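Local coordinates for protein Pbp related beta-lactamase (Pyrococcus abyssi, PDB 2QMI) that probably hydrolyses peptide substrates as a self-compartmentalizing, octameric archaeal serine peptidase related to penicillin-binding proteins and beta-lactamases, at residues 83-86 / 92-95; 100-105 / 269-274; 214-217 / 221-224; 39-42 / 46-49; 404-409 / 421-426. All coordinates share one frame; numbering follows the deposited sequence.

Contact 1: residues 83-86 / 92-95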
loop_
_atom_site.group_PDB
_atom_site.type_symbol
_atom_site.label_atom_id
_atom_site.label_comp_id
_atom_site.label_asym_id
_atom_site.label_seq_id
_atom_site.Cartn_x
_atom_site.Cartn_y
_atom_site.Cartn_z
ATOM N N PRO A 83 41.026 40.283 20.675
ATOM C CA PRO A 83 39.610 39.907 20.759
ATOM C C PRO A 83 38.940 40.027 19.388
ATOM O O PRO A 83 39.202 40.970 18.644
ATOM C CB PRO A 83 39.042 40.916 21.753
ATOM C CG PRO A 83 40.251 41.287 22.600
ATOM C CD PRO A 83 41.315 41.427 21.554
ATOM N N VAL A 84 38.075 39.076 19.062
ATOM C CA VAL A 84 37.375 39.087 17.782
ATOM C C VAL A 84 36.532 40.355 17.614
ATOM O O VAL A 84 36.181 40.728 16.489
ATOM C CB VAL A 84 36.459 37.852 17.644
ATOM C CG1 VAL A 84 35.761 37.861 16.290
ATOM C CG2 VAL A 84 37.281 36.581 17.830
ATOM N N GLU A 85 36.210 41.005 18.735
ATOM C CA GLU A 85 35.417 42.238 18.716
ATOM C C GLU A 85 36.208 43.403 18.103
ATOM O O GLU A 85 35.633 44.412 17.693
ATOM C CB GLU A 85 34.961 42.619 20.137
ATOM C CG GLU A 85 34.137 41.553 20.856
ATOM C CD GLU A 85 33.546 42.046 22.176
ATOM O OE1 GLU A 85 34.206 42.877 22.857
ATOM O OE2 GLU A 85 32.430 41.593 22.538
ATOM N N LYS A 86 37.527 43.273 18.039
ATOM C CA LYS A 86 38.339 44.334 17.450
ATOM C C LYS A 86 38.163 44.408 15.931
ATOM O O LYS A 86 38.455 45.433 15.319
ATOM C CB LYS A 86 39.818 44.118 17.771
ATOM C CG LYS A 86 40.752 44.811 16.785
ATOM C CD LYS A 86 42.221 44.692 17.175
ATOM C CE LYS A 86 42.569 45.667 18.284
ATOM N NZ LYS A 86 44.045 45.817 18.412
ATOM N N LEU A 92 31.188 38.690 21.508
ATOM C CA LEU A 92 31.910 37.447 21.807
ATOM C C LEU A 92 32.786 37.599 23.056
ATOM O O LEU A 92 34.014 37.641 22.965
ATOM C CB LEU A 92 32.798 37.041 20.630
ATOM C CG LEU A 92 32.168 36.474 19.353
ATOM C CD1 LEU A 92 33.260 36.176 18.347
ATOM C CD2 LEU A 92 31.399 35.200 19.663
ATOM N N ARG A 93 32.149 37.684 24.217
ATOM C CA ARG A 93 32.855 37.839 25.484
ATOM C C ARG A 93 32.064 37.052 26.524
ATOM O O ARG A 93 31.670 37.587 27.560
ATOM C CB ARG A 93 32.917 39.328 25.869
ATOM C CG ARG A 93 33.911 39.668 26.984
ATOM C CD ARG A 93 33.811 41.133 27.438
ATOM N NE ARG A 93 34.157 42.093 26.389
ATOM C CZ ARG A 93 35.392 42.323 25.953
ATOM N NH1 ARG A 93 36.421 41.670 26.472
ATOM N NH2 ARG A 93 35.601 43.202 24.986
ATOM N N PRO A 94 31.828 35.757 26.264
ATOM C CA PRO A 94 31.067 34.926 27.204
ATOM C C PRO A 94 31.697 34.848 28.592
ATOM O O PRO A 94 32.913 34.742 28.724
ATOM C CB PRO A 94 31.030 33.572 26.503
ATOM C CG PRO A 94 32.368 33.540 25.812
ATOM C CD PRO A 94 32.430 34.928 25.206
ATOM N N PHE A 95 30.864 34.902 29.624
ATOM C CA PHE A 95 31.357 34.835 30.996
ATOM C C PHE A 95 32.401 35.919 31.252
ATOM O O PHE A 95 33.360 35.710 31.993
ATOM C CB PHE A 95 31.954 33.449 31.273
ATOM C CG PHE A 95 30.992 32.322 31.026
ATOM C CD1 PHE A 95 29.846 32.182 31.813
ATOM C CD2 PHE A 95 31.206 31.423 29.982
ATOM C CE1 PHE A 95 28.921 31.162 31.562
ATOM C CE2 PHE A 95 30.288 30.395 29.717
ATOM C CZ PHE A 95 29.140 30.265 30.509
HETATM O O HOH W 1 36.254 38.841 21.235
#
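Glu85 and Arg93 form the ionic part of this contact. Arg93 NH2 lies 2.6 Å from Glu85 OE1 in a salt bridge, with the two side chains crossing at about a right angle and the carboxylate and guanidinium planes 81° apart, so a single oxygen faces a single nitrogen instead of the two groups pairing side by side. A bend in the arginine chain at its third torsion (chi3 -64°) brings NH2 back to the carboxylate. Among the hydrogen bonds, the other carboxylate oxygen, Glu85 OE2, accepts a weak but fairly straight bond from Leu92 N at 3.3 Å. A water gives a second link, donating to Leu92 O at 3.1 Å and accepting a weak bond from Glu85 N. The apolar part lies deeper, where Leu92 CD1 packs 3.7 Å from Val84 CG1; Leu92 also rests on Ile111 and Met146. Both segments belong to the irregular connection between helix 61-74 and helix 101-105 of the beta-lactamase-like domain, and both bond through their backbones to Val99. The Glu85 carboxylate is probably limited in its rotation, though its amide bond is weak, and the charges of Glu85 and Arg93 probably offset each other beside the buried Val84-Leu92 pair.

Contact 2: residues 100-105 / 269-274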
loop_
_atom_site.group_PDB
_atom_site.type_symbol
_atom_site.label_atom_id
_atom_site.label_comp_id
_atom_site.label_asym_id
_atom_site.label_seq_id
_atom_site.Cartn_x
_atom_site.Cartn_y
_atom_site.Cartn_z
ATOM N N THR A 100 39.505 35.184 21.454
ATOM C CA THR A 100 40.599 35.703 20.628
ATOM C C THR A 100 40.753 34.971 19.300
ATOM O O THR A 100 40.154 33.911 19.092
ATOM C CB THR A 100 41.939 35.593 21.359
ATOM O OG1 THR A 100 42.276 34.210 21.509
ATOM C CG2 THR A 100 41.861 36.250 22.733
ATOM N N VAL A 101 41.572 35.534 18.412
ATOM C CA VAL A 101 41.830 34.933 17.104
ATOM C C VAL A 101 42.387 33.521 17.301
ATOM O O VAL A 101 42.164 32.625 16.485
ATOM C CB VAL A 101 42.864 35.756 16.295
ATOM C CG1 VAL A 101 43.098 35.103 14.936
ATOM C CG2 VAL A 101 42.373 37.186 16.119
ATOM N N HIS A 102 43.119 33.346 18.396
ATOM C CA HIS A 102 43.714 32.068 18.745
ATOM C C HIS A 102 42.615 31.078 19.101
ATOM O O HIS A 102 42.649 29.928 18.665
ATOM C CB HIS A 102 44.654 32.237 19.942
ATOM C CG HIS A 102 45.154 30.945 20.504
ATOM N ND1 HIS A 102 46.081 30.160 19.854
ATOM C CD2 HIS A 102 44.841 30.291 21.648
ATOM C CE1 HIS A 102 46.319 29.079 20.575
ATOM N NE2 HIS A 102 45.579 29.134 21.668
ATOM N N HIS A 103 41.651 31.526 19.905
ATOM C CA HIS A 103 40.538 30.669 20.305
ATOM C C HIS A 103 39.793 30.128 19.080
ATOM O O HIS A 103 39.495 28.935 19.008
ATOM C CB HIS A 103 39.550 31.430 21.201
ATOM C CG HIS A 103 40.112 31.834 22.532
ATOM N ND1 HIS A 103 40.876 30.990 23.308
ATOM C CD2 HIS A 103 39.997 32.985 23.234
ATOM C CE1 HIS A 103 41.210 31.603 24.430
ATOM N NE2 HIS A 103 40.688 32.816 24.411
ATOM N N LEU A 104 39.494 31.003 18.123
ATOM C CA LEU A 104 38.781 30.595 16.912
ATOM C C LEU A 104 39.578 29.575 16.104
ATOM O O LEU A 104 39.026 28.605 15.598
ATOM C CB LEU A 104 38.475 31.808 16.025
ATOM C CG LEU A 104 37.552 32.913 16.551
ATOM C CD1 LEU A 104 37.391 33.988 15.474
ATOM C CD2 LEU A 104 36.202 32.332 16.929
ATOM N N LEU A 105 40.877 29.811 15.976
ATOM C CA LEU A 105 41.750 28.908 15.229
ATOM C C LEU A 105 41.763 27.510 15.840
ATOM O O LEU A 105 41.865 26.512 15.126
ATOM C CB LEU A 105 43.182 29.452 15.217
ATOM C CG LEU A 105 43.505 30.688 14.378
ATOM C CD1 LEU A 105 44.879 31.227 14.773
ATOM C CD2 LEU A 105 43.460 30.325 12.897
ATOM N N THR A 269 51.421 22.901 15.874
ATOM C CA THR A 269 51.511 22.692 17.317
ATOM C C THR A 269 50.157 22.341 17.936
ATOM O O THR A 269 49.165 23.024 17.709
ATOM C CB THR A 269 52.074 23.949 18.026
ATOM O OG1 THR A 269 53.359 24.271 17.481
ATOM C CG2 THR A 269 52.225 23.699 19.526
ATOM N N SER A 270 50.127 21.272 18.722
ATOM C CA SER A 270 48.892 20.857 19.361
ATOM C C SER A 270 48.595 21.750 20.566
ATOM O O SER A 270 49.255 21.648 21.600
ATOM C CB SER A 270 48.989 19.392 19.805
ATOM O OG SER A 270 47.740 18.923 20.291
ATOM N N TYR A 271 47.603 22.629 20.418
ATOM C CA TYR A 271 47.213 23.545 21.491
ATOM C C TYR A 271 46.109 22.960 22.365
ATOM O O TYR A 271 45.945 23.354 23.515
ATOM C CB TYR A 271 46.721 24.868 20.904
ATOM C CG TYR A 271 47.758 25.578 20.081
ATOM C CD1 TYR A 271 48.803 26.279 20.689
ATOM C CD2 TYR A 271 47.738 25.499 18.690
ATOM C CE1 TYR A 271 49.805 26.882 19.924
ATOM C CE2 TYR A 271 48.734 26.092 17.922
ATOM C CZ TYR A 271 49.761 26.781 18.543
ATOM O OH TYR A 271 50.737 27.365 17.772
ATOM N N ILE A 272 45.349 22.016 21.820
ATOM C CA ILE A 272 44.263 21.435 22.589
ATOM C C ILE A 272 43.912 20.023 22.123
ATOM O O ILE A 272 44.070 19.684 20.951
ATOM C CB ILE A 272 43.009 22.357 22.518
ATOM C CG1 ILE A 272 41.984 21.929 23.569
ATOM C CG2 ILE A 272 42.416 22.331 21.103
ATOM C CD1 ILE A 272 40.739 22.804 23.604
ATOM N N LYS A 273 43.441 19.203 23.057
ATOM C CA LYS A 273 43.074 17.819 22.769
ATOM C C LYS A 273 41.702 17.744 22.092
ATOM O O LYS A 273 40.786 18.491 22.432
ATOM C CB LYS A 273 43.068 17.014 24.076
ATOM C CG LYS A 273 42.989 15.493 23.919
ATOM C CD LYS A 273 42.789 14.811 25.283
ATOM C CE LYS A 273 42.746 13.285 25.187
ATOM N NZ LYS A 273 41.574 12.777 24.406
ATOM N N VAL A 274 41.567 16.838 21.129
ATOM C CA VAL A 274 40.307 16.661 20.410
ATOM C C VAL A 274 39.659 15.327 20.777
ATOM O O VAL A 274 40.341 14.410 21.226
ATOM C CB VAL A 274 40.532 16.702 18.891
ATOM C CG1 VAL A 274 41.101 18.049 18.493
ATOM C CG2 VAL A 274 41.480 15.577 18.478
#
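With CG of His102 anti to its main-chain nitrogen (chi1 171°) and CG of Tyr271 anti to its carbonyl carbon (chi1 -60°), the two rings meet as a T-shaped, edge-to-face pair. Their centroids are 5.1 Å apart and their planes stand at 89°. The pair ties the short helix 101-105 to the loop leading into strand 272-273, the outermost strand at one end of the large antiparallel sheet of the beta-lactamase-like fold. At that strand's start, Tyr271 and Ile272 both face Tyr284 in a classic beta bulge. Thr100 is the helix N-cap, its OG1 accepting from His103 N at 3.2 Å. Both aromatic residues have polar partners outside the pair: His102 ND1 bonds to Tyr286 OH, and Tyr271 OH bonds to Lys266 O. The histidine side chain also lies about 6 Å from a bound lutetium ion. On the tyrosine, Thr269 CG2 sits over the opposite ring face, while His102 CE1 approaches off-centre, 3.7 Å from Tyr271 CD1.

Contact 3: residues 214-217 / 221-224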
loop_
_atom_site.group_PDB
_atom_site.type_symbol
_atom_site.label_atom_id
_atom_site.label_comp_id
_atom_site.label_asym_id
_atom_site.label_seq_id
_atom_site.Cartn_x
_atom_site.Cartn_y
_atom_site.Cartn_z
ATOM N N TYR A 214 28.047 13.478 -5.664
ATOM C CA TYR A 214 27.094 12.376 -5.542
ATOM C C TYR A 214 26.714 12.079 -4.093
ATOM O O TYR A 214 27.547 12.093 -3.183
ATOM C CB TYR A 214 27.644 11.104 -6.202
ATOM C CG TYR A 214 27.672 11.178 -7.711
ATOM C CD1 TYR A 214 26.513 10.975 -8.463
ATOM C CD2 TYR A 214 28.847 11.501 -8.386
ATOM C CE1 TYR A 214 26.530 11.093 -9.848
ATOM C CE2 TYR A 214 28.873 11.627 -9.767
ATOM C CZ TYR A 214 27.720 11.425 -10.494
ATOM O OH TYR A 214 27.749 11.579 -11.862
ATOM N N ILE A 215 25.423 11.830 -3.908
ATOM C CA ILE A 215 24.842 11.505 -2.619
ATOM C C ILE A 215 24.141 10.177 -2.857
ATOM O O ILE A 215 23.474 10.004 -3.870
ATOM C CB ILE A 215 23.801 12.566 -2.196
ATOM C CG1 ILE A 215 24.497 13.896 -1.927
ATOM C CG2 ILE A 215 23.047 12.105 -0.968
ATOM C CD1 ILE A 215 25.483 13.847 -0.787
ATOM N N LEU A 216 24.305 9.237 -1.936
ATOM C CA LEU A 216 23.681 7.921 -2.067
ATOM C C LEU A 216 22.335 7.961 -1.340
ATOM O O LEU A 216 22.294 8.247 -0.140
ATOM C CB LEU A 216 24.602 6.876 -1.436
ATOM C CG LEU A 216 24.549 5.406 -1.863
ATOM C CD1 LEU A 216 24.833 5.284 -3.350
ATOM C CD2 LEU A 216 25.586 4.619 -1.064
ATOM N N ASP A 217 21.235 7.699 -2.052
ATOM C CA ASP A 217 19.927 7.734 -1.389
ATOM C C ASP A 217 19.655 6.487 -0.554
ATOM O O ASP A 217 20.468 5.559 -0.528
ATOM C CB ASP A 217 18.766 7.986 -2.380
ATOM C CG ASP A 217 18.539 6.844 -3.362
ATOM O OD1 ASP A 217 18.625 5.662 -2.965
ATOM O OD2 ASP A 217 18.236 7.137 -4.541
ATOM N N ARG A 221 20.876 4.435 -4.290
ATOM C CA ARG A 221 21.146 4.965 -5.624
ATOM C C ARG A 221 21.999 6.220 -5.507
ATOM O O ARG A 221 21.805 7.028 -4.598
ATOM C CB ARG A 221 19.827 5.279 -6.338
ATOM C CG ARG A 221 18.879 4.069 -6.369
ATOM C CD ARG A 221 17.455 4.409 -6.839
ATOM N NE ARG A 221 16.822 5.440 -6.019
ATOM C CZ ARG A 221 15.512 5.509 -5.777
ATOM N NH1 ARG A 221 14.680 4.600 -6.286
ATOM N NH2 ARG A 221 15.028 6.495 -5.030
ATOM N N LEU A 222 22.968 6.357 -6.409
ATOM C CA LEU A 222 23.844 7.521 -6.429
ATOM C C LEU A 222 23.088 8.647 -7.122
ATOM O O LEU A 222 22.683 8.513 -8.276
ATOM C CB LEU A 222 25.131 7.205 -7.201
ATOM C CG LEU A 222 26.179 6.319 -6.514
ATOM C CD1 LEU A 222 27.214 5.868 -7.525
ATOM C CD2 LEU A 222 26.832 7.095 -5.363
ATOM N N VAL A 223 22.899 9.752 -6.412
ATOM C CA VAL A 223 22.181 10.901 -6.948
ATOM C C VAL A 223 23.126 12.084 -7.108
ATOM O O VAL A 223 23.738 12.531 -6.142
ATOM C CB VAL A 223 21.034 11.322 -6.008
ATOM C CG1 VAL A 223 20.255 12.477 -6.628
ATOM C CG2 VAL A 223 20.128 10.133 -5.721
ATOM N N PRO A 224 23.246 12.615 -8.335
ATOM C CA PRO A 224 24.134 13.756 -8.589
ATOM C C PRO A 224 23.696 15.036 -7.889
ATOM O O PRO A 224 22.514 15.375 -7.868
ATOM C CB PRO A 224 24.108 13.885 -10.110
ATOM C CG PRO A 224 22.729 13.427 -10.456
ATOM C CD PRO A 224 22.513 12.228 -9.554
#
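The beta hairpin of strands 213-216 and 222-225 is held here by main-chain bonds and a charged pair near its turn. Ile215 and Val223 form the hydrogen-bonded pair, Ile215 N giving to Val223 O at 2.9 Å and Val223 N to Ile215 O at 2.6 Å. Beyond them Asp217 N donates to Arg221 O. Asp217 CG stands between its own backbone nitrogen and carbonyl carbon (chi1 67°), a torsion that turns the carboxylate toward Arg221. There Asp217 OD1 accepts from Arg221 N at 2.9 Å, met from above the carboxylate plane, while Asp217 OD2 takes Arg221 NE at 2.7 Å on its syn side, as a salt bridge. The acid reaches the guanidinium at its edge, with the two planes 85° apart; Glu219, in the turn, forms a second salt bridge with Arg221. This two-stranded antiparallel sheet is separate from the main sheet of the beta-lactamase-like domain. On the face bearing Tyr214, Leu216 and Leu222, the leucines pack tightly, Leu216 CD1 lying 3.4 Å from Leu222 CD2. Leu222 also touches Trp130 of a second subunit. Tyr214 CE1 rests 3.7 Å from Pro224 CB, and the Tyr214 hydroxyl bonds with Val43 N and Glu44 OE1.

Contact 4: residues 39-42 / 46-49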
loop_
_atom_site.group_PDB
_atom_site.type_symbol
_atom_site.label_atom_id
_atom_site.label_comp_id
_atom_site.label_asym_id
_atom_site.label_seq_id
_atom_site.Cartn_x
_atom_site.Cartn_y
_atom_site.Cartn_z
ATOM N N GLY A 39 37.697 5.370 -11.160
ATOM C CA GLY A 39 36.270 5.541 -11.350
ATOM C C GLY A 39 35.895 6.716 -12.232
ATOM O O GLY A 39 36.710 7.236 -12.993
ATOM N N TYR A 40 34.649 7.152 -12.114
ATOM C CA TYR A 40 34.158 8.245 -12.931
ATOM C C TYR A 40 33.975 9.549 -12.150
ATOM O O TYR A 40 33.565 9.538 -10.988
ATOM C CB TYR A 40 32.832 7.816 -13.581
ATOM C CG TYR A 40 32.963 6.630 -14.514
ATOM C CD1 TYR A 40 33.200 6.814 -15.874
ATOM C CD2 TYR A 40 32.897 5.322 -14.033
ATOM C CE1 TYR A 40 33.375 5.732 -16.733
ATOM C CE2 TYR A 40 33.071 4.223 -14.887
ATOM C CZ TYR A 40 33.313 4.440 -16.236
ATOM O OH TYR A 40 33.533 3.380 -17.086
ATOM N N ARG A 41 34.306 10.671 -12.781
ATOM C CA ARG A 41 34.115 11.970 -12.143
ATOM C C ARG A 41 32.663 12.392 -12.412
ATOM O O ARG A 41 32.106 13.255 -11.731
ATOM C CB ARG A 41 35.106 13.012 -12.687
ATOM C CG ARG A 41 34.969 13.394 -14.157
ATOM C CD ARG A 41 35.955 14.525 -14.465
ATOM N NE ARG A 41 35.840 15.083 -15.814
ATOM C CZ ARG A 41 36.444 14.602 -16.898
ATOM N NH1 ARG A 41 36.264 15.197 -18.069
ATOM N NH2 ARG A 41 37.233 13.539 -16.821
ATOM N N ASN A 42 32.066 11.763 -13.420
ATOM C CA ASN A 42 30.677 11.992 -13.784
ATOM C C ASN A 42 30.136 10.696 -14.377
ATOM O O ASN A 42 30.577 10.271 -15.440
ATOM C CB ASN A 42 30.536 13.111 -14.811
ATOM C CG ASN A 42 29.080 13.366 -15.185
ATOM O OD1 ASN A 42 28.389 12.479 -15.707
ATOM N ND2 ASN A 42 28.599 14.580 -14.905
ATOM N N ARG A 46 29.725 9.406 -18.163
ATOM C CA ARG A 46 30.799 8.416 -18.215
ATOM C C ARG A 46 32.199 9.017 -18.375
ATOM O O ARG A 46 32.995 8.533 -19.173
ATOM C CB ARG A 46 30.556 7.408 -19.351
ATOM C CG ARG A 46 29.416 6.419 -19.132
ATOM C CD ARG A 46 28.132 6.880 -19.806
ATOM N NE ARG A 46 27.117 5.828 -19.776
ATOM C CZ ARG A 46 26.460 5.451 -18.683
ATOM N NH1 ARG A 46 26.705 6.048 -17.522
ATOM N NH2 ARG A 46 25.577 4.465 -18.749
ATOM N N LEU A 47 32.493 10.073 -17.623
ATOM C CA LEU A 47 33.812 10.711 -17.677
ATOM C C LEU A 47 34.629 10.193 -16.488
ATOM O O LEU A 47 34.155 10.173 -15.351
ATOM C CB LEU A 47 33.677 12.237 -17.610
ATOM C CG LEU A 47 32.913 12.926 -18.751
ATOM C CD1 LEU A 47 32.605 14.355 -18.371
ATOM C CD2 LEU A 47 33.723 12.876 -20.031
ATOM N N PRO A 48 35.881 9.779 -16.738
ATOM C CA PRO A 48 36.760 9.249 -15.692
ATOM C C PRO A 48 37.377 10.257 -14.720
ATOM O O PRO A 48 37.479 11.449 -15.016
ATOM C CB PRO A 48 37.834 8.534 -16.498
ATOM C CG PRO A 48 38.033 9.485 -17.648
ATOM C CD PRO A 48 36.586 9.834 -18.035
ATOM N N SER A 49 37.767 9.764 -13.547
ATOM C CA SER A 49 38.447 10.589 -12.553
ATOM C C SER A 49 39.934 10.521 -12.918
ATOM O O SER A 49 40.454 9.447 -13.247
ATOM C CB SER A 49 38.240 10.037 -11.132
ATOM O OG SER A 49 37.116 10.638 -10.500
#
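Arg41 folds across Leu47 so that Leu47 CB lies over the centre of one guanidinium face, 3.7 Å from Arg41 CZ. The first torsion (chi1 65°) sets CG between the backbone nitrogen and carbonyl carbon, and the chain then runs extended to NE. At the guanidinium edge, Arg41 NH2 donates to Pro48 O at 2.8 Å in that carbonyl's plane, while NE forms a salt bridge with Asp209. Leu47 O receives two backbone donors, Arg41 N at 2.6 Å and Asn42 N at 3.3 Å, which marks a classic beta bulge; Leu47 N returns a bond to Asn42 O. Ser49 N bonds to Gly39 O at 2.8 Å. The Tyr40 side chain leaves the pair in another direction: Leu47 O lies near the ring's edge, 3.5 Å from Tyr40 CD1, and OH reaches Tyr229 O of a second subunit. Arg46, bent at chi2, bonds Val43 O of its own chain through NH1, and Pro226 O and Met124 O of that same second subunit through NH2. The bulged turn of the beta-lactamase-like domain therefore serves the oligomer interface too. Its arginines divide the work: Arg41 stays within the chain, its charge probably balanced by Asp209, whereas Arg46 links turn and neighbour.

Contact 5: residues 404-409 / 421-426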
loop_
_atom_site.group_PDB
_atom_site.type_symbol
_atom_site.label_atom_id
_atom_site.label_comp_id
_atom_site.label_asym_id
_atom_site.label_seq_id
_atom_site.Cartn_x
_atom_site.Cartn_y
_atom_site.Cartn_z
ATOM N N PHE A 404 28.751 -3.746 21.912
ATOM C CA PHE A 404 29.985 -2.979 21.788
ATOM C C PHE A 404 31.208 -3.883 21.861
ATOM O O PHE A 404 31.443 -4.528 22.881
ATOM C CB PHE A 404 30.074 -1.946 22.915
ATOM C CG PHE A 404 29.168 -0.758 22.739
ATOM C CD1 PHE A 404 28.004 -0.850 21.983
ATOM C CD2 PHE A 404 29.466 0.446 23.366
ATOM C CE1 PHE A 404 27.146 0.240 21.856
ATOM C CE2 PHE A 404 28.619 1.543 23.249
ATOM C CZ PHE A 404 27.456 1.441 22.492
ATOM N N PRO A 405 32.006 -3.943 20.783
ATOM C CA PRO A 405 33.199 -4.792 20.804
ATOM C C PRO A 405 34.196 -4.298 21.843
ATOM O O PRO A 405 34.576 -3.130 21.833
ATOM C CB PRO A 405 33.734 -4.664 19.379
ATOM C CG PRO A 405 32.498 -4.459 18.577
ATOM C CD PRO A 405 31.747 -3.453 19.418
ATOM N N GLU A 406 34.606 -5.191 22.741
ATOM C CA GLU A 406 35.558 -4.857 23.795
ATOM C C GLU A 406 36.851 -5.591 23.507
ATOM O O GLU A 406 37.895 -5.259 24.065
ATOM C CB GLU A 406 35.022 -5.297 25.160
ATOM C CG GLU A 406 35.985 -5.087 26.331
ATOM C CD GLU A 406 35.590 -5.902 27.566
ATOM O OE1 GLU A 406 34.535 -5.606 28.178
ATOM O OE2 GLU A 406 36.331 -6.851 27.927
ATOM N N VAL A 407 36.775 -6.598 22.640
ATOM C CA VAL A 407 37.952 -7.381 22.278
ATOM C C VAL A 407 37.839 -7.926 20.853
ATOM O O VAL A 407 36.922 -8.698 20.543
ATOM C CB VAL A 407 38.160 -8.572 23.258
ATOM C CG1 VAL A 407 39.413 -9.362 22.869
ATOM C CG2 VAL A 407 38.298 -8.060 24.690
ATOM N N LEU A 408 38.766 -7.517 19.986
ATOM C CA LEU A 408 38.768 -7.987 18.601
ATOM C C LEU A 408 40.042 -8.709 18.207
ATOM O O LEU A 408 41.147 -8.211 18.407
ATOM C CB LEU A 408 38.562 -6.838 17.621
ATOM C CG LEU A 408 37.151 -6.297 17.444
ATOM C CD1 LEU A 408 36.762 -5.499 18.674
ATOM C CD2 LEU A 408 37.105 -5.421 16.209
ATOM N N GLU A 409 39.868 -9.885 17.628
ATOM C CA GLU A 409 40.974 -10.700 17.166
ATOM C C GLU A 409 40.440 -11.388 15.923
ATOM O O GLU A 409 39.233 -11.372 15.682
ATOM C CB GLU A 409 41.377 -11.714 18.249
ATOM C CG GLU A 409 41.860 -11.033 19.541
ATOM C CD GLU A 409 42.233 -12.007 20.653
ATOM O OE1 GLU A 409 41.404 -12.878 20.996
ATOM O OE2 GLU A 409 43.359 -11.891 21.200
ATOM N N GLY A 421 22.042 -2.446 34.117
ATOM C CA GLY A 421 23.036 -1.512 34.630
ATOM C C GLY A 421 24.493 -1.958 34.601
ATOM O O GLY A 421 25.398 -1.151 34.852
ATOM N N ARG A 422 24.730 -3.237 34.321
ATOM C CA ARG A 422 26.092 -3.767 34.254
ATOM C C ARG A 422 26.282 -4.324 32.842
ATOM O O ARG A 422 25.306 -4.611 32.141
ATOM C CB ARG A 422 26.299 -4.900 35.271
ATOM C CG ARG A 422 25.680 -4.669 36.649
ATOM C CD ARG A 422 26.736 -4.469 37.733
ATOM N NE ARG A 422 26.203 -4.827 39.045
ATOM C CZ ARG A 422 26.873 -4.708 40.194
ATOM N NH1 ARG A 422 28.117 -4.233 40.201
ATOM N NH2 ARG A 422 26.302 -5.080 41.339
ATOM N N LYS A 423 27.530 -4.482 32.419
ATOM C CA LYS A 423 27.779 -4.997 31.081
ATOM C C LYS A 423 27.688 -6.522 31.002
ATOM O O LYS A 423 28.318 -7.247 31.782
ATOM C CB LYS A 423 29.143 -4.513 30.566
ATOM C CG LYS A 423 30.308 -4.784 31.492
ATOM C CD LYS A 423 31.639 -4.466 30.810
ATOM C CE LYS A 423 31.786 -3.005 30.423
ATOM N NZ LYS A 423 33.119 -2.767 29.775
ATOM N N MET A 424 26.870 -6.988 30.059
ATOM C CA MET A 424 26.642 -8.407 29.802
ATOM C C MET A 424 27.363 -8.713 28.480
ATOM O O MET A 424 27.222 -7.967 27.509
ATOM C CB MET A 424 25.136 -8.663 29.686
ATOM C CG MET A 424 24.745 -10.122 29.652
ATOM S SD MET A 424 22.950 -10.350 29.836
ATOM C CE MET A 424 22.404 -10.107 28.089
ATOM N N TYR A 425 28.122 -9.804 28.428
ATOM C CA TYR A 425 28.888 -10.108 27.224
ATOM C C TYR A 425 28.389 -11.174 26.263
ATOM O O TYR A 425 27.642 -12.086 26.628
ATOM C CB TYR A 425 30.321 -10.476 27.606
ATOM C CG TYR A 425 31.007 -9.490 28.519
ATOM C CD1 TYR A 425 30.594 -9.335 29.851
ATOM C CD2 TYR A 425 32.093 -8.739 28.070
ATOM C CE1 TYR A 425 31.254 -8.457 30.710
ATOM C CE2 TYR A 425 32.760 -7.857 28.920
ATOM C CZ TYR A 425 32.340 -7.724 30.238
ATOM O OH TYR A 425 33.028 -6.875 31.090
ATOM N N ALA A 426 28.849 -11.044 25.021
ATOM C CA ALA A 426 28.548 -11.986 23.950
ATOM C C ALA A 426 29.913 -12.359 23.363
ATOM O O ALA A 426 30.861 -11.575 23.452
ATOM C CB ALA A 426 27.672 -11.327 22.887
#
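Glu406 meets Tyr425 and Lys423 on the surface of the eight-stranded antiparallel barrel of the Pab87 octamerisation domain. Strand 412-419 lies between the two segments, so the side chains reach across an intervening strand. The closer part is at the tyrosine, where Glu406 OE1 lies 3.0 Å from Tyr425 CE2 at the edge of the ring and near its plane, although the exact placement of these side chains is doubtful. The carboxylate stands at 89° to the ring, and an extended glutamate, with CG anti to the backbone nitrogen (chi1 176°), spans the gap. From the intervening strand, Lys414 makes a cation-pi contact with Tyr425, and Tyr416 touches both Glu406 and Tyr425. The looser part is the ion pair with Lys423. Glu406 and Lys423 are both exposed, and the lysine also makes a cation-pi contact with Tyr416. A classic beta bulge, in which Glu406 and Val407 both face Lys414, interrupts the strand here. The Lys423 chain bends at chi3 (62°), and Lys423 NZ stops 3.6 Å from Glu406 OE1.

In the fold
Along the chain the order is contact 4, contact 1, contact 2 and contact 5, with contact 3 nested in the long loop that contact 2 closes. Contacts 1 to 4 lie in the beta-lactamase-like domain, contact 5 in the octamerisation barrel. Two touching pairs stand out: contacts 1 and 2, centres about 16 Å apart, meet where Val84 packs on Leu104 of helix 101-105, and contacts 3 and 4, centres about 14 Å apart, meet where Tyr214 packs against Asn42. The pairs lie far apart, contacts 1 and 4 having centres about 47 Å apart. Contacts 3 and 4 both touch the second subunit, whereas segments of contact 5 reach a third, so both domains contribute to the octamer.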